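Local atomic coordinates of metallo-beta-lactamase (Bradyrhizobium japonicum, PDB entry 2GMN), a protein that probably hydrolyses the amide bond of the beta-lactam ring in antibiotics, as a zinc-dependent beta-lactamase of subclass B3. Residues A103-K108 against A135-D140; D174-F179 against K214-L219. All coordinates share one frame; numbering follows the deposited sequence.

Contacts 1 and 2 each close a parallel beta-alpha-beta crossover at the edge of a different sheet of the metallo-beta-lactamase sandwich. Contact 1 pairs strands 100-104 and 134-136 in the sheet that begins with strand 21-24; contact 2 pairs strands 173-179 and 217-219 in the other. They follow one another along the chain without touching: their centres are 20 Å apart and their nearest atoms about 9 Å. A zinc ion lies close to both, bound by Glu138 of contact 1 and about 8 Å from the Leu178 side chain of contact 2. The zincs of the histidine-rich site are separate, one about 13 Å from the Ala103 side chain of contact 1.

Contact 1: residues A103-K108 against A135-D140; sequences AGERDK and AVKEGD. With ZN (zinc ion), chain E.
Ala103 and Gly104 pair in parallel with Ala135 and Val136, the edge strand of a sheet in the alpha-beta/beta-alpha sandwich of metallo-beta-lactamases; helix 108-113 completes the beta-alpha-beta unit. Val136 N donates to Ala103 O at 2.8 Å. The same oxygen receives a CA-H...O contact from Ala135 CA at 3.2 Å, and Val136 CG2 lies 3.5 Å from Ala103 O. The ladder ends where Glu105 N meets Val136 O at 3.1 Å, just as the first strand turns into 3-10 geometry.

Beyond the backbone the contact is thin. Glu105 CB rests against Ala135 CB at 3.8 Å, while Lys108 CD only grazes the same methyl from 4.5 Å. With chi1 at 64°, CG of Glu105 sits between its own backbone N and carbonyl carbon, close to Val136 O, and the chain then runs out extended.

Outside this shell, Asp107 takes hydrogen bonds from Ala82 N, Ser158 OG and Gly160 N, tying the 3-10 segment to loops that carry the zinc ligands His81 and His157. After Val136 the other strand enters a type II turn, Lys137 to Asp140, with Gly139 at its positive-phi position. Asp140 spans the turn with both oxygens. Lys137 N reaches Asp140 OD2 at 2.9 Å from above the carboxylate plane, whereas Lys137 NZ makes a salt bridge to Asp140 OD1, on that oxygen's syn side. At the exposed corner, Glu138 shares a zinc ion with His152, Lys209 and a water; Ala153 N holds Glu138 OE1, and Glu138 OE2 bonds the metal at 2.1 Å.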
loop_
_atom_site.group_PDB
_atom_site.type_symbol
_atom_site.label_atom_id
_atom_site.label_comp_id
_atom_site.label_asym_id
_atom_site.label_seq_id
_atom_site.Cartn_x
_atom_site.Cartn_y
_atom_site.Cartn_z
ATOM N N ALA A 103 10.891 -2.121 3.420
ATOM C CA ALA A 103 10.026 -1.041 3.849
ATOM C C ALA A 103 10.790 0.260 3.970
ATOM O O ALA A 103 12.015 0.267 4.137
ATOM C CB ALA A 103 9.382 -1.371 5.185
ATOM N N GLY A 104 10.049 1.360 3.908
ATOM C CA GLY A 104 10.618 2.686 4.124
ATOM C C GLY A 104 11.305 2.799 5.469
ATOM O O GLY A 104 10.758 2.377 6.505
ATOM N N GLU A 105 12.508 3.367 5.458
ATOM C CA GLU A 105 13.347 3.398 6.659
ATOM C C GLU A 105 12.669 3.996 7.896
ATOM O O GLU A 105 12.862 3.487 8.996
ATOM C CB GLU A 105 14.706 4.058 6.378
ATOM C CG GLU A 105 14.656 5.518 5.982
ATOM C CD GLU A 105 16.033 6.112 5.713
ATOM O OE1 GLU A 105 17.033 5.355 5.675
ATOM O OE2 GLU A 105 16.114 7.345 5.538
ATOM N N ARG A 106 11.856 5.036 7.726
ATOM C CA ARG A 106 11.234 5.687 8.890
ATOM C C ARG A 106 10.067 4.883 9.479
ATOM O O ARG A 106 9.605 5.157 10.585
ATOM C CB ARG A 106 10.840 7.139 8.589
ATOM C CG ARG A 106 12.040 8.075 8.425
ATOM C CD ARG A 106 11.586 9.507 8.154
ATOM N NE ARG A 106 12.713 10.413 7.919
ATOM C CZ ARG A 106 12.592 11.711 7.642
ATOM N NH1 ARG A 106 13.677 12.448 7.443
ATOM N NH2 ARG A 106 11.392 12.274 7.567
ATOM N N ASP A 107 9.601 3.880 8.740
ATOM C CA ASP A 107 8.594 2.961 9.266
ATOM C C ASP A 107 9.211 1.750 9.964
ATOM O O ASP A 107 8.490 0.972 10.602
ATOM C CB ASP A 107 7.627 2.499 8.167
ATOM C CG ASP A 107 6.398 3.400 8.032
ATOM O OD1 ASP A 107 6.276 4.414 8.765
ATOM O OD2 ASP A 107 5.539 3.087 7.179
ATOM N N LYS A 108 10.533 1.599 9.873
ATOM C CA LYS A 108 11.204 0.476 10.541
ATOM C C LYS A 108 10.861 0.369 12.037
ATOM O O LYS A 108 10.507 -0.718 12.490
ATOM C CB LYS A 108 12.716 0.489 10.284
ATOM C CG LYS A 108 13.485 -0.683 10.907
ATOM C CD LYS A 108 14.907 -0.758 10.363
ATOM C CE LYS A 108 15.752 -1.788 11.112
ATOM N NZ LYS A 108 17.146 -1.838 10.594
ATOM N N ALA A 135 15.781 -1.541 4.577
ATOM C CA ALA A 135 15.134 -0.265 4.804
ATOM C C ALA A 135 15.437 0.607 3.598
ATOM O O ALA A 135 16.602 0.801 3.245
ATOM C CB ALA A 135 15.655 0.372 6.085
ATOM N N VAL A 136 14.392 1.104 2.941
ATOM C CA VAL A 136 14.597 1.829 1.689
ATOM C C VAL A 136 14.463 3.333 1.822
ATOM O O VAL A 136 13.782 3.841 2.712
ATOM C CB VAL A 136 13.698 1.305 0.518
ATOM C CG1 VAL A 136 14.075 -0.116 0.154
ATOM C CG2 VAL A 136 12.197 1.442 0.832
ATOM N N LYS A 137 15.133 4.032 0.909
ATOM C CA LYS A 137 15.021 5.477 0.774
ATOM C C LYS A 137 14.578 5.839 -0.646
ATOM O O LYS A 137 14.523 4.975 -1.520
ATOM C CB LYS A 137 16.353 6.171 1.104
ATOM C CG LYS A 137 17.588 5.572 0.446
ATOM C CD LYS A 137 18.407 4.752 1.440
ATOM C CE LYS A 137 19.352 3.768 0.747
ATOM N NZ LYS A 137 20.163 4.391 -0.338
ATOM N N GLU A 138 14.265 7.113 -0.859
ATOM C CA GLU A 138 13.861 7.613 -2.169
ATOM C C GLU A 138 14.804 7.136 -3.273
ATOM O O GLU A 138 16.028 7.299 -3.177
ATOM C CB GLU A 138 13.801 9.145 -2.147
ATOM C CG GLU A 138 13.697 9.799 -3.519
ATOM C CD GLU A 138 12.327 9.661 -4.147
ATOM O OE1 GLU A 138 11.324 9.459 -3.430
ATOM O OE2 GLU A 138 12.243 9.790 -5.386
ATOM N N GLY A 139 14.223 6.528 -4.307
ATOM C CA GLY A 139 14.974 6.135 -5.495
ATOM C C GLY A 139 15.626 4.769 -5.447
ATOM O O GLY A 139 16.187 4.319 -6.450
ATOM N N ASP A 140 15.570 4.098 -4.295
ATOM C CA ASP A 140 16.110 2.747 -4.188
ATOM C C ASP A 140 15.358 1.811 -5.124
ATOM O O ASP A 140 14.137 1.905 -5.269
ATOM C CB ASP A 140 16.007 2.222 -2.759
ATOM C CG ASP A 140 17.055 2.802 -1.837
ATOM O OD1 ASP A 140 17.915 3.602 -2.289
ATOM O OD2 ASP A 140 17.005 2.449 -0.639
HETATM ZN ZN ZN E . 10.286 9.965 -6.042
HETATM O O HOH W 1 10.599 10.941 -7.810
#

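Contact 2: residues D174-F179 against K214-L219; sequences DREVLF and KIDVLL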
loop_
_atom_site.group_PDB
_atom_site.type_symbol
_atom_site.label_atom_id
_atom_site.label_comp_id
_atom_site.label_asym_id
_atom_site.label_seq_id
_atom_site.Cartn_x
_atom_site.Cartn_y
_atom_site.Cartn_z
ATOM N N ASP A 174 4.786 0.285 -22.839
ATOM C CA ASP A 174 5.032 0.424 -21.412
ATOM C C ASP A 174 3.960 1.284 -20.749
ATOM O O ASP A 174 3.499 2.293 -21.308
ATOM C CB ASP A 174 6.401 1.065 -21.177
ATOM C CG ASP A 174 7.558 0.166 -21.579
ATOM O OD1 ASP A 174 7.331 -1.017 -21.917
ATOM O OD2 ASP A 174 8.712 0.650 -21.536
ATOM N N ARG A 175 3.570 0.876 -19.545
ATOM C CA ARG A 175 2.723 1.696 -18.683
ATOM C C ARG A 175 3.329 1.733 -17.278
ATOM O O ARG A 175 3.830 0.720 -16.786
ATOM C CB ARG A 175 1.294 1.153 -18.633
ATOM C CG ARG A 175 0.543 1.245 -19.973
ATOM C CD ARG A 175 0.096 2.664 -20.237
ATOM N NE ARG A 175 -0.697 2.768 -21.460
ATOM C CZ ARG A 175 -1.312 3.881 -21.850
ATOM N NH1 ARG A 175 -1.206 4.978 -21.114
ATOM N NH2 ARG A 175 -2.012 3.902 -22.992
ATOM N N GLU A 176 3.298 2.912 -16.664
ATOM C CA GLU A 176 3.855 3.114 -15.327
ATOM C C GLU A 176 2.785 2.938 -14.272
ATOM O O GLU A 176 1.737 3.567 -14.341
ATOM C CB GLU A 176 4.477 4.508 -15.204
ATOM C CG GLU A 176 5.806 4.665 -15.939
ATOM C CD GLU A 176 6.870 3.673 -15.461
ATOM O OE1 GLU A 176 7.314 3.742 -14.293
ATOM O OE2 GLU A 176 7.276 2.826 -16.265
ATOM N N VAL A 177 3.071 2.072 -13.298
ATOM C CA VAL A 177 2.177 1.770 -12.186
ATOM C C VAL A 177 2.728 2.384 -10.903
ATOM O O VAL A 177 3.933 2.332 -10.676
ATOM C CB VAL A 177 2.076 0.237 -11.990
ATOM C CG1 VAL A 177 1.157 -0.100 -10.834
ATOM C CG2 VAL A 177 1.567 -0.423 -13.258
ATOM N N LEU A 178 1.856 2.959 -10.083
ATOM C CA LEU A 178 2.271 3.385 -8.751
ATOM C C LEU A 178 1.392 2.732 -7.709
ATOM O O LEU A 178 0.184 2.934 -7.704
ATOM C CB LEU A 178 2.186 4.903 -8.568
ATOM C CG LEU A 178 2.825 5.382 -7.253
ATOM C CD1 LEU A 178 4.349 5.349 -7.326
ATOM C CD2 LEU A 178 2.297 6.752 -6.909
ATOM N N PHE A 179 2.008 1.946 -6.825
ATOM C CA PHE A 179 1.341 1.518 -5.606
ATOM C C PHE A 179 1.491 2.688 -4.640
ATOM O O PHE A 179 2.510 2.811 -3.944
ATOM C CB PHE A 179 1.999 0.263 -5.032
ATOM C CG PHE A 179 1.971 -0.927 -5.962
ATOM C CD1 PHE A 179 0.939 -1.851 -5.890
ATOM C CD2 PHE A 179 2.984 -1.128 -6.904
ATOM C CE1 PHE A 179 0.922 -2.967 -6.724
ATOM C CE2 PHE A 179 2.966 -2.247 -7.749
ATOM C CZ PHE A 179 1.929 -3.159 -7.656
ATOM N N LYS A 214 4.345 10.932 -13.243
ATOM C CA LYS A 214 3.717 10.550 -14.502
ATOM C C LYS A 214 3.325 9.081 -14.398
ATOM O O LYS A 214 4.144 8.194 -14.645
ATOM C CB LYS A 214 4.681 10.788 -15.668
ATOM C CG LYS A 214 5.156 12.234 -15.808
ATOM C CD LYS A 214 4.066 13.147 -16.353
ATOM C CE LYS A 214 4.579 14.572 -16.527
ATOM N NZ LYS A 214 3.556 15.458 -17.153
ATOM N N ILE A 215 2.076 8.844 -14.004
ATOM C CA ILE A 215 1.615 7.502 -13.645
ATOM C C ILE A 215 0.378 7.126 -14.454
ATOM O O ILE A 215 -0.628 7.843 -14.432
ATOM C CB ILE A 215 1.309 7.413 -12.112
ATOM C CG1 ILE A 215 2.586 7.589 -11.274
ATOM C CG2 ILE A 215 0.590 6.104 -11.744
ATOM C CD1 ILE A 215 3.696 6.568 -11.543
ATOM N N ASP A 216 0.473 5.996 -15.154
ATOM C CA ASP A 216 -0.627 5.472 -15.963
ATOM C C ASP A 216 -1.675 4.709 -15.150
ATOM O O ASP A 216 -2.873 4.814 -15.414
ATOM C CB ASP A 216 -0.086 4.546 -17.059
ATOM C CG ASP A 216 0.810 5.268 -18.048
ATOM O OD1 ASP A 216 0.266 6.015 -18.883
ATOM O OD2 ASP A 216 2.045 5.071 -18.012
ATOM N N VAL A 217 -1.217 3.925 -14.168
ATOM C CA VAL A 217 -2.085 3.057 -13.395
ATOM C C VAL A 217 -1.884 3.360 -11.920
ATOM O O VAL A 217 -0.810 3.088 -11.373
ATOM C CB VAL A 217 -1.765 1.555 -13.650
ATOM C CG1 VAL A 217 -2.642 0.655 -12.774
ATOM C CG2 VAL A 217 -1.923 1.195 -15.131
ATOM N N LEU A 218 -2.914 3.942 -11.301
ATOM C CA LEU A 218 -2.892 4.216 -9.862
ATOM C C LEU A 218 -3.422 3.019 -9.106
ATOM O O LEU A 218 -4.555 2.573 -9.333
ATOM C CB LEU A 218 -3.753 5.432 -9.513
ATOM C CG LEU A 218 -3.860 5.772 -8.010
ATOM C CD1 LEU A 218 -2.483 6.159 -7.439
ATOM C CD2 LEU A 218 -4.903 6.884 -7.793
ATOM N N LEU A 219 -2.594 2.518 -8.183
ATOM C CA LEU A 219 -3.018 1.513 -7.223
ATOM C C LEU A 219 -2.804 2.063 -5.811
ATOM O O LEU A 219 -2.213 3.121 -5.636
ATOM C CB LEU A 219 -2.265 0.192 -7.449
ATOM C CG LEU A 219 -2.432 -0.437 -8.849
ATOM C CD1 LEU A 219 -1.571 -1.675 -8.997
ATOM C CD2 LEU A 219 -3.887 -0.777 -9.145
HETATM O O HOH W 2 3.761 5.419 -19.977
#
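Val177, Leu178 and Phe179 run parallel to Val217, Leu218 and Leu219, making strand 217-219 the edge of the second sheet of the alpha-beta/beta-alpha sandwich; helix 199-212 supplies the crossover between the two strands. This end of the contact is compact. Leu178 works both ways along the ladder: its N donates to Val217 O at 3.0 Å, and Leu219 N donates to Leu178 O at 2.8 Å. On one face, Leu219 CD1 touches both Val177 CG1 and Phe179 CE1, at 3.6 Å from each. Val177 and Val217 lie side by side there, and Ile27 packs onto this cluster. On the opposite face Leu178 CB meets Ile215 CD1 at 3.7 Å, and Leu249 of helix 248-270 covers both side chains together with Leu218.

Toward the start of both segments the apolar packing gives way to charge and water. Arg175 bends at chi2 (-76°), which lays its CD over the carboxylate of Asp216 and brings NH1 back to OD1 in a 2.9 Å salt bridge. The two planes stand 88° apart: the carboxylate sits at the guanidinium edge, yet NH1 comes at OD1 from above the carboxylate plane. The polar end of Glu176 turns away to Thr167 of the adjacent strand. Glu176 O still accepts a bond from Val217 N and a weak one from Asp216 N. A water lies 2.6 Å from Asp216 OD2, within hydrogen-bonding distance, while the anti lone pair of that oxygen receives Glu176 N at 2.8 Å in an almost straight bond (177°).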